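Local coordinates for protein FmtA (Staphylococcus aureus, PDB 5ZH8), which hydrolyses the D-alanyl esters on wall teichoic acid and lipoteichoic acid and affects the level of methicillin resistance, at residues Ile146-Tyr155 with Pro164-Leu172. Sequence-based numbering, arbitrary orientation.
Sequences ININDPVSKY and PIPLKDLML
L167 pushes its isobutyl group into the bend of 146-155, where Y155, V152 and I148 meet it. Its two methyls part company: CD1 comes to 3.6 Å from CE2 of Y155, the leucine running at about a right angle to the tyrosine side chain, while CD2 lies against V152 CG1. That same V152 methyl meets L170 CD1 tip to tip at 3.6 Å, and the other branch, CG2, leans on CB of I165. I148 turns CG1 away from its own N (chi1 -155°), which lays this branch across K168 at roughly a right angle, CG1 4.0 Å from K168 CB. K168 itself runs on extended beside N149, and its ammonium bonds to the carbonyl of Q324.

Backbone bonds set this alignment. L167 N gives a nearly straight bond to D150 O (2.9 Å, 168°), and V152 N reaches I165 O at 3.0 Å; K168 N to I148 O is weak. On the loop side, Y155 OH accepts a hydrogen bond from N147 N (2.8 Å), tying the ring to the type I turn N147-D150.

I146 and I148 touch helix 129-142, V152 and L170 helix 213-227. A single beta bridge, P151 with P166, links weakly bonded helix 152-155 to helix 167-171 in the helical part of the serine beta-lactamase/penicillin-binding-protein fold.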
ATOM      1  N   ILE A 146      29.418  -8.191 -22.147  1.00 55.18           N
ATOM      2  CA  ILE A 146      28.579  -9.271 -21.621  1.00 55.39           C
ATOM      3  C   ILE A 146      27.735  -9.874 -22.732  1.00 55.03           C
ATOM      4  O   ILE A 146      27.496  -9.246 -23.754  1.00 54.45           O
ATOM      5  CB  ILE A 146      27.626  -8.788 -20.497  1.00 54.19           C
ATOM      6  CG1 ILE A 146      26.572  -7.828 -21.060  1.00 52.49           C
ATOM      7  CG2 ILE A 146      28.410  -8.133 -19.371  1.00 54.73           C
ATOM      8  CD1 ILE A 146      25.641  -7.253 -20.015  1.00 51.31           C
ATOM      9  N   ASN A 147      27.282 -11.103 -22.519  1.00 55.90           N
ATOM     10  CA  ASN A 147      26.283 -11.715 -23.382  1.00 56.00           C
ATOM     11  C   ASN A 147      25.113 -12.137 -22.509  1.00 55.26           C
ATOM     12  O   ASN A 147      25.300 -12.795 -21.483  1.00 55.98           O
ATOM     13  CB  ASN A 147      26.872 -12.912 -24.118  1.00 58.24           C
ATOM     14  CG  ASN A 147      26.021 -13.353 -25.283  1.00 58.53           C
ATOM     15  OD1 ASN A 147      24.950 -13.946 -25.109  1.00 58.60           O
ATOM     16  ND2 ASN A 147      26.499 -13.071 -26.489  1.00 59.19           N
ATOM     17  N   ILE A 148      23.908 -11.768 -22.922  1.00 54.09           N
ATOM     18  CA  ILE A 148      22.742 -11.882 -22.044  1.00 53.64           C
ATOM     19  C   ILE A 148      22.370 -13.331 -21.690  1.00 55.38           C
ATOM     20  O   ILE A 148      21.743 -13.579 -20.660  1.00 55.53           O
ATOM     21  CB  ILE A 148      21.523 -11.140 -22.633  1.00 52.28           C
ATOM     22  CG1 ILE A 148      20.549 -10.737 -21.521  1.00 51.56           C
ATOM     23  CG2 ILE A 148      20.833 -11.977 -23.702  1.00 53.06           C
ATOM     24  CD1 ILE A 148      21.129  -9.752 -20.522  1.00 50.96           C
ATOM     25  N   ASN A 149      22.763 -14.287 -22.528  1.00 56.95           N
ATOM     26  CA  ASN A 149      22.471 -15.698 -22.267  1.00 58.81           C
ATOM     27  C   ASN A 149      23.585 -16.426 -21.517  1.00 60.68           C
ATOM     28  O   ASN A 149      23.418 -17.590 -21.153  1.00 62.57           O
ATOM     29  CB  ASN A 149      22.148 -16.400 -23.578  1.00 60.03           C
ATOM     30  CG  ASN A 149      20.876 -15.871 -24.205  1.00 59.05           C
ATOM     31  OD1 ASN A 149      19.775 -16.050 -23.663  1.00 58.90           O
ATOM     32  ND2 ASN A 149      21.017 -15.185 -25.340  1.00 58.56           N
ATOM     33  N   ASP A 150      24.707 -15.741 -21.275  1.00 60.39           N
ATOM     34  CA  ASP A 150      25.784 -16.281 -20.441  1.00 62.04           C
ATOM     35  C   ASP A 150      25.412 -16.190 -18.965  1.00 61.74           C
ATOM     36  O   ASP A 150      24.635 -15.313 -18.582  1.00 60.09           O
ATOM     37  CB  ASP A 150      27.098 -15.524 -20.680  1.00 62.02           C
ATOM     38  CG  ASP A 150      27.735 -15.851 -22.018  1.00 63.01           C
ATOM     39  OD1 ASP A 150      27.302 -16.809 -22.690  1.00 64.11           O
ATOM     40  OD2 ASP A 150      28.684 -15.138 -22.397  1.00 63.06           O
ATOM     41  N   PRO A 151      25.971 -17.090 -18.132  1.00 63.66           N
ATOM     42  CA  PRO A 151      25.627 -17.136 -16.715  1.00 64.04           C
ATOM     43  C   PRO A 151      26.265 -16.026 -15.883  1.00 63.14           C
ATOM     44  O   PRO A 151      27.238 -15.410 -16.314  1.00 62.77           O
ATOM     45  CB  PRO A 151      26.152 -18.503 -16.273  1.00 67.10           C
ATOM     46  CG  PRO A 151      27.294 -18.766 -17.180  1.00 68.00           C
ATOM     47  CD  PRO A 151      26.932 -18.149 -18.494  1.00 65.97           C
ATOM     48  N   VAL A 152      25.702 -15.780 -14.703  1.00 62.86           N
ATOM     49  CA  VAL A 152      26.255 -14.790 -13.773  1.00 62.33           C
ATOM     50  C   VAL A 152      27.656 -15.179 -13.314  1.00 64.41           C
ATOM     51  O   VAL A 152      28.530 -14.320 -13.186  1.00 64.14           O
ATOM     52  CB  VAL A 152      25.393 -14.533 -12.491  1.00 62.20           C
ATOM     53  CG1 VAL A 152      24.949 -13.081 -12.429  1.00 59.77           C
ATOM     54  CG2 VAL A 152      24.196 -15.466 -12.320  1.00 62.76           C
ATOM     55  N   SER A 153      27.851 -16.469 -13.060  1.00 66.78           N
ATOM     56  CA  SER A 153      29.131 -16.981 -12.561  1.00 69.48           C
ATOM     57  C   SER A 153      30.304 -16.613 -13.475  1.00 69.55           C
ATOM     58  O   SER A 153      31.424 -16.445 -13.006  1.00 71.01           O
ATOM     59  CB  SER A 153      29.059 -18.500 -12.358  1.00 72.04           C
ATOM     60  OG  SER A 153      28.572 -19.157 -13.515  1.00 71.48           O
ATOM     61  N   LYS A 154      30.037 -16.478 -14.771  1.00 68.44           N
ATOM     62  CA  LYS A 154      31.058 -16.060 -15.735  1.00 68.65           C
ATOM     63  C   LYS A 154      31.614 -14.674 -15.402  1.00 67.74           C
ATOM     64  O   LYS A 154      32.834 -14.481 -15.374  1.00 69.22           O
ATOM     65  CB  LYS A 154      30.487 -16.061 -17.155  1.00 67.15           C
ATOM     66  CG  LYS A 154      31.527 -15.892 -18.243  1.00 67.59           C
ATOM     67  CD  LYS A 154      30.865 -15.712 -19.590  1.00 66.24           C
ATOM     68  CE  LYS A 154      31.891 -15.767 -20.713  1.00 67.30           C
ATOM     69  NZ  LYS A 154      31.376 -15.135 -21.956  1.00 65.63           N
ATOM     70  N   TYR A 155      30.718 -13.724 -15.138  1.00 65.64           N
ATOM     71  CA  TYR A 155      31.113 -12.337 -14.888  1.00 64.74           C
ATOM     72  C   TYR A 155      31.302 -12.031 -13.404  1.00 66.39           C
ATOM     73  O   TYR A 155      32.015 -11.092 -13.047  1.00 66.41           O
ATOM     74  CB  TYR A 155      30.094 -11.374 -15.502  1.00 61.62           C
ATOM     75  CG  TYR A 155      29.736 -11.721 -16.930  1.00 60.45           C
ATOM     76  CD1 TYR A 155      30.564 -11.366 -17.991  1.00 60.22           C
ATOM     77  CD2 TYR A 155      28.572 -12.421 -17.213  1.00 59.82           C
ATOM     78  CE1 TYR A 155      30.239 -11.703 -19.292  1.00 59.74           C
ATOM     79  CE2 TYR A 155      28.233 -12.757 -18.517  1.00 59.26           C
ATOM     80  CZ  TYR A 155      29.071 -12.397 -19.555  1.00 59.20           C
ATOM     81  OH  TYR A 155      28.747 -12.732 -20.851  1.00 58.54           O
ATOM     82  N   PRO A 164      23.180 -23.130 -12.842  1.00 84.80           N
ATOM     83  CA  PRO A 164      23.602 -21.882 -13.481  1.00 81.20           C
ATOM     84  C   PRO A 164      22.423 -20.977 -13.809  1.00 77.78           C
ATOM     85  O   PRO A 164      21.372 -21.464 -14.217  1.00 78.27           O
ATOM     86  CB  PRO A 164      24.277 -22.358 -14.768  1.00 81.76           C
ATOM     87  CG  PRO A 164      23.614 -23.652 -15.080  1.00 84.31           C
ATOM     88  CD  PRO A 164      23.327 -24.285 -13.748  1.00 86.90           C
ATOM     89  N   ILE A 165      22.601 -19.673 -13.615  1.00 74.74           N
ATOM     90  CA  ILE A 165      21.560 -18.680 -13.896  1.00 71.34           C
ATOM     91  C   ILE A 165      22.011 -17.733 -15.003  1.00 68.27           C
ATOM     92  O   ILE A 165      22.900 -16.919 -14.772  1.00 67.06           O
ATOM     93  CB  ILE A 165      21.301 -17.793 -12.662  1.00 70.61           C
ATOM     94  CG1 ILE A 165      20.945 -18.627 -11.429  1.00 73.43           C
ATOM     95  CG2 ILE A 165      20.227 -16.747 -12.966  1.00 67.87           C
ATOM     96  CD1 ILE A 165      21.041 -17.836 -10.136  1.00 73.33           C
ATOM     97  N   PRO A 166      21.407 -17.817 -16.202  1.00 66.85           N
ATOM     98  CA  PRO A 166      21.811 -16.852 -17.226  1.00 64.58           C
ATOM     99  C   PRO A 166      21.410 -15.431 -16.841  1.00 61.75           C
ATOM    100  O   PRO A 166      20.424 -15.248 -16.125  1.00 61.26           O
ATOM    101  CB  PRO A 166      21.061 -17.322 -18.482  1.00 64.49           C
ATOM    102  CG  PRO A 166      19.942 -18.160 -17.987  1.00 65.70           C
ATOM    103  CD  PRO A 166      20.396 -18.769 -16.695  1.00 67.77           C
ATOM    104  N   LEU A 167      22.175 -14.441 -17.302  1.00 60.10           N
ATOM    105  CA  LEU A 167      21.862 -13.035 -17.038  1.00 57.77           C
ATOM    106  C   LEU A 167      20.427 -12.713 -17.435  1.00 56.13           C
ATOM    107  O   LEU A 167      19.765 -11.915 -16.776  1.00 54.68           O
ATOM    108  CB  LEU A 167      22.805 -12.108 -17.808  1.00 56.87           C
ATOM    109  CG  LEU A 167      24.264 -12.026 -17.381  1.00 58.22           C
ATOM    110  CD1 LEU A 167      25.013 -11.078 -18.310  1.00 57.40           C
ATOM    111  CD2 LEU A 167      24.383 -11.560 -15.938  1.00 58.56           C
ATOM    112  N   LYS A 168      19.966 -13.333 -18.522  1.00 56.21           N
ATOM    113  CA  LYS A 168      18.621 -13.119 -19.043  1.00 55.03           C
ATOM    114  C   LYS A 168      17.539 -13.494 -18.032  1.00 54.92           C
ATOM    115  O   LYS A 168      16.520 -12.813 -17.949  1.00 53.48           O
ATOM    116  CB  LYS A 168      18.414 -13.906 -20.342  1.00 56.27           C
ATOM    117  CG  LYS A 168      17.141 -13.521 -21.078  1.00 55.50           C
ATOM    118  CD  LYS A 168      16.999 -14.201 -22.425  1.00 56.63           C
ATOM    119  CE  LYS A 168      16.058 -13.402 -23.322  1.00 55.59           C
ATOM    120  NZ  LYS A 168      15.527 -14.182 -24.475  1.00 57.23           N
ATOM    121  N   ASP A 169      17.758 -14.569 -17.279  1.00 56.35           N
ATOM    122  CA  ASP A 169      16.792 -15.018 -16.275  1.00 56.98           C
ATOM    123  C   ASP A 169      16.687 -14.064 -15.079  1.00 55.92           C
ATOM    124  O   ASP A 169      15.627 -13.956 -14.467  1.00 55.80           O
ATOM    125  CB  ASP A 169      17.123 -16.439 -15.804  1.00 59.65           C
ATOM    126  CG  ASP A 169      16.779 -17.496 -16.840  1.00 60.91           C
ATOM    127  OD1 ASP A 169      16.218 -17.139 -17.891  1.00 59.70           O
ATOM    128  OD2 ASP A 169      17.075 -18.688 -16.608  1.00 63.23           O
ATOM    129  N   LEU A 170      17.777 -13.380 -14.749  1.00 55.29           N
ATOM    130  CA  LEU A 170      17.736 -12.311 -13.760  1.00 54.29           C
ATOM    131  C   LEU A 170      16.961 -11.125 -14.318  1.00 52.02           C
ATOM    132  O   LEU A 170      16.041 -10.616 -13.686  1.00 51.53           O
ATOM    133  CB  LEU A 170      19.142 -11.845 -13.400  1.00 54.54           C
ATOM    134  CG  LEU A 170      20.115 -12.846 -12.790  1.00 57.10           C
ATOM    135  CD1 LEU A 170      21.511 -12.248 -12.782  1.00 57.22           C
ATOM    136  CD2 LEU A 170      19.699 -13.215 -11.381  1.00 58.70           C
ATOM    137  N   MET A 171      17.351 -10.697 -15.512  1.00 51.15           N
ATOM    138  CA  MET A 171      16.724  -9.576 -16.205  1.00 49.44           C
ATOM    139  C   MET A 171      15.211  -9.745 -16.337  1.00 49.53           C
ATOM    140  O   MET A 171      14.465  -8.781 -16.171  1.00 48.61           O
ATOM    141  CB  MET A 171      17.369  -9.409 -17.591  1.00 48.93           C
ATOM    142  CG  MET A 171      16.824  -8.267 -18.435  1.00 47.32           C
ATOM    143  SD  MET A 171      15.351  -8.707 -19.384  1.00 47.17           S
ATOM    144  CE  MET A 171      16.025  -9.791 -20.634  1.00 48.40           C
ATOM    145  N   LEU A 172      14.767 -10.967 -16.624  1.00 51.14           N
ATOM    146  CA  LEU A 172      13.343 -11.258 -16.832  1.00 51.41           C
ATOM    147  C   LEU A 172      12.589 -11.641 -15.547  1.00 52.48           C
ATOM    148  O   LEU A 172      11.397 -11.954 -15.609  1.00 53.43           O
ATOM    149  CB  LEU A 172      13.176 -12.387 -17.866  1.00 52.85           C
ATOM    150  CG  LEU A 172      13.639 -12.166 -19.309  1.00 52.24           C
ATOM    151  CD1 LEU A 172      13.595 -13.476 -20.080  1.00 54.06           C
ATOM    152  CD2 LEU A 172      12.810 -11.110 -20.017  1.00 50.62           C
TER